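Local coordinates for Esterase/lipase-like protein (PDB 6A6O), which hydrolyses acetyl esters and beta-1,4-xylosides, a bifunctional enzyme that probably belongs to the alpha/beta-hydrolase esterases, at residues A[56-61]-A[125-130]. Residues are numbered along the deposited sequence; the frame is centred on the assembly and turned at random.
Sequences CIIVFP and NRIGVL
F60 lays one face of its ring against V129, with CZ 3.7 Å from V129 CG1 and V129 CB offset toward the ring's rim. With CG anti to the carbonyl carbon (chi1 -65°) the ring runs back along the sheet between V129 and I58, whose CG2 meets its edge in plane. At the same residue, F60 N donates to L130 O over a short 2.6 Å, nearly straight at 173°. It belongs to a parallel ladder in which G128 N bonds to C56 O, I58 N to G128 O and L130 N to I58 O, and which runs on to F132. On the other face I57 CG2 packs 3.6 Å from L130 CB, while I57 CD1 folds over the bare backbone of G128, 3.9 Å from its CA. Helix 74-82 covers I57 and V59; helices 101-115 and 134-142 cover F60 and V129. The R126 end is looser: its carbonyl accepts C56 N, but its side chain leads off, partly exposed, to a salt bridge with D123. Strand 127-132 leads into the probable nucleophile elbow from G131, whose residues F60 touches. Paired N-H and C=O groups between apolar helix layers imply a dry, well-ordered sheet centre.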
ATOM      1  N   CYS A  56       9.566   5.524   6.837  1.00 27.99           N
ATOM      2  CA  CYS A  56       8.249   6.000   6.445  1.00 25.24           C
ATOM      3  C   CYS A  56       7.426   4.846   5.887  1.00 26.99           C
ATOM      4  O   CYS A  56       7.947   4.019   5.137  1.00 24.15           O
ATOM      5  CB  CYS A  56       8.366   7.116   5.389  1.00 26.27           C
ATOM      6  SG  CYS A  56       6.851   7.550   4.565  1.00 32.28           S
ATOM      7  N   ILE A  57       6.149   4.787   6.261  1.00 23.30           N
ATOM      8  CA  ILE A  57       5.196   3.853   5.665  1.00 24.05           C
ATOM      9  C   ILE A  57       4.030   4.651   5.099  1.00 25.59           C
ATOM     10  O   ILE A  57       3.438   5.479   5.801  1.00 26.84           O
ATOM     11  CB  ILE A  57       4.681   2.825   6.689  1.00 22.66           C
ATOM     12  CG1 ILE A  57       5.794   1.837   7.082  1.00 22.94           C
ATOM     13  CG2 ILE A  57       3.463   2.103   6.132  1.00 25.90           C
ATOM     14  CD1 ILE A  57       6.110   0.795   5.990  1.00 23.67           C
ATOM     15  N   ILE A  58       3.688   4.397   3.840  1.00 22.72           N
ATOM     16  CA  ILE A  58       2.471   4.948   3.252  1.00 25.05           C
ATOM     17  C   ILE A  58       1.384   3.896   3.368  1.00 23.76           C
ATOM     18  O   ILE A  58       1.553   2.764   2.893  1.00 24.09           O
ATOM     19  CB  ILE A  58       2.678   5.352   1.782  1.00 22.93           C
ATOM     20  CG1 ILE A  58       3.891   6.276   1.645  1.00 25.43           C
ATOM     21  CG2 ILE A  58       1.410   6.017   1.238  1.00 23.86           C
ATOM     22  CD1 ILE A  58       4.286   6.531   0.184  1.00 28.68           C
ATOM     23  N   VAL A  59       0.269   4.269   3.986  1.00 24.51           N
ATOM     24  CA  VAL A  59      -0.825   3.353   4.273  1.00 24.64           C
ATOM     25  C   VAL A  59      -1.848   3.429   3.149  1.00 25.23           C
ATOM     26  O   VAL A  59      -2.324   4.520   2.806  1.00 22.81           O
ATOM     27  CB  VAL A  59      -1.475   3.672   5.625  1.00 23.53           C
ATOM     28  CG1 VAL A  59      -2.697   2.768   5.832  1.00 22.50           C
ATOM     29  CG2 VAL A  59      -0.461   3.508   6.738  1.00 24.56           C
ATOM     30  N   PHE A  60      -2.180   2.265   2.566  1.00 22.63           N
ATOM     31  CA  PHE A  60      -3.196   2.149   1.524  1.00 22.56           C
ATOM     32  C   PHE A  60      -4.447   1.546   2.155  1.00 23.56           C
ATOM     33  O   PHE A  60      -4.506   0.319   2.339  1.00 23.26           O
ATOM     34  CB  PHE A  60      -2.720   1.255   0.367  1.00 22.68           C
ATOM     35  CG  PHE A  60      -1.543   1.766  -0.425  1.00 25.45           C
ATOM     36  CD1 PHE A  60      -0.799   2.871  -0.039  1.00 26.13           C
ATOM     37  CD2 PHE A  60      -1.185   1.105  -1.589  1.00 24.49           C
ATOM     38  CE1 PHE A  60       0.270   3.303  -0.792  1.00 25.16           C
ATOM     39  CE2 PHE A  60      -0.112   1.532  -2.359  1.00 26.80           C
ATOM     40  CZ  PHE A  60       0.624   2.627  -1.961  1.00 26.53           C
ATOM     41  N   PRO A  61      -5.474   2.328   2.476  1.00 24.00           N
ATOM     42  CA  PRO A  61      -6.684   1.745   3.062  1.00 22.69           C
ATOM     43  C   PRO A  61      -7.423   0.879   2.052  1.00 25.16           C
ATOM     44  O   PRO A  61      -7.275   1.030   0.838  1.00 25.09           O
ATOM     45  CB  PRO A  61      -7.519   2.975   3.457  1.00 24.63           C
ATOM     46  CG  PRO A  61      -7.059   4.039   2.518  1.00 28.81           C
ATOM     47  CD  PRO A  61      -5.608   3.780   2.241  1.00 26.00           C
ATOM     48  N   ASN A 125      15.578   5.641   1.420  1.00 29.56           N
ATOM     49  CA  ASN A 125      15.761   4.206   1.270  1.00 32.07           C
ATOM     50  C   ASN A 125      15.007   3.405   2.318  1.00 28.53           C
ATOM     51  O   ASN A 125      15.203   2.192   2.411  1.00 28.87           O
ATOM     52  CB  ASN A 125      17.247   3.866   1.297  1.00 35.39           C
ATOM     53  CG  ASN A 125      17.978   4.491   0.135  1.00 38.91           C
ATOM     54  OD1 ASN A 125      17.553   4.344  -1.010  1.00 38.45           O
ATOM     55  ND2 ASN A 125      19.049   5.226   0.419  1.00 35.77           N
ATOM     56  N   ARG A 126      14.128   4.046   3.081  1.00 28.27           N
ATOM     57  CA  ARG A 126      13.235   3.358   4.009  1.00 27.07           C
ATOM     58  C   ARG A 126      11.825   3.933   3.857  1.00 26.02           C
ATOM     59  O   ARG A 126      11.242   4.492   4.784  1.00 28.92           O
ATOM     60  CB  ARG A 126      13.724   3.464   5.452  1.00 28.45           C
ATOM     61  CG  ARG A 126      14.907   2.539   5.768  1.00 30.14           C
ATOM     62  CD  ARG A 126      15.265   2.574   7.236  1.00 34.93           C
ATOM     63  NE  ARG A 126      15.746   3.891   7.651  1.00 33.16           N
ATOM     64  CZ  ARG A 126      15.676   4.357   8.899  1.00 34.69           C
ATOM     65  NH1 ARG A 126      15.132   3.620   9.858  1.00 32.32           N
ATOM     66  NH2 ARG A 126      16.144   5.567   9.191  1.00 35.39           N
ATOM     67  N   ILE A 127      11.282   3.803   2.650  1.00 28.19           N
ATOM     68  CA  ILE A 127       9.914   4.196   2.336  1.00 23.08           C
ATOM     69  C   ILE A 127       9.184   2.942   1.882  1.00 25.53           C
ATOM     70  O   ILE A 127       9.429   2.452   0.774  1.00 25.23           O
ATOM     71  CB  ILE A 127       9.856   5.278   1.250  1.00 25.73           C
ATOM     72  CG1 ILE A 127      10.543   6.560   1.733  1.00 26.52           C
ATOM     73  CG2 ILE A 127       8.402   5.571   0.853  1.00 25.73           C
ATOM     74  CD1 ILE A 127      10.794   7.546   0.618  1.00 29.39           C
ATOM     75  N   GLY A 128       8.288   2.426   2.727  1.00 25.11           N
ATOM     76  CA  GLY A 128       7.512   1.246   2.426  1.00 23.13           C
ATOM     77  C   GLY A 128       6.028   1.557   2.309  1.00 25.28           C
ATOM     78  O   GLY A 128       5.574   2.683   2.518  1.00 24.37           O
ATOM     79  N   VAL A 129       5.265   0.522   1.965  1.00 21.82           N
ATOM     80  CA  VAL A 129       3.821   0.653   1.825  1.00 21.63           C
ATOM     81  C   VAL A 129       3.148  -0.435   2.649  1.00 21.81           C
ATOM     82  O   VAL A 129       3.689  -1.532   2.834  1.00 22.41           O
ATOM     83  CB  VAL A 129       3.351   0.582   0.350  1.00 23.53           C
ATOM     84  CG1 VAL A 129       3.893   1.802  -0.453  1.00 22.93           C
ATOM     85  CG2 VAL A 129       3.758  -0.767  -0.277  1.00 25.49           C
ATOM     86  N   LEU A 130       1.968  -0.104   3.171  1.00 20.75           N
ATOM     87  CA  LEU A 130       1.167  -1.020   3.974  1.00 22.61           C
ATOM     88  C   LEU A 130      -0.273  -0.896   3.492  1.00 22.73           C
ATOM     89  O   LEU A 130      -0.818   0.207   3.437  1.00 23.06           O
ATOM     90  CB  LEU A 130       1.309  -0.698   5.476  1.00 20.31           C
ATOM     91  CG  LEU A 130       0.577  -1.583   6.497  1.00 21.65           C
ATOM     92  CD1 LEU A 130       1.248  -1.578   7.865  1.00 23.87           C
ATOM     93  CD2 LEU A 130      -0.893  -1.143   6.644  1.00 21.69           C
TER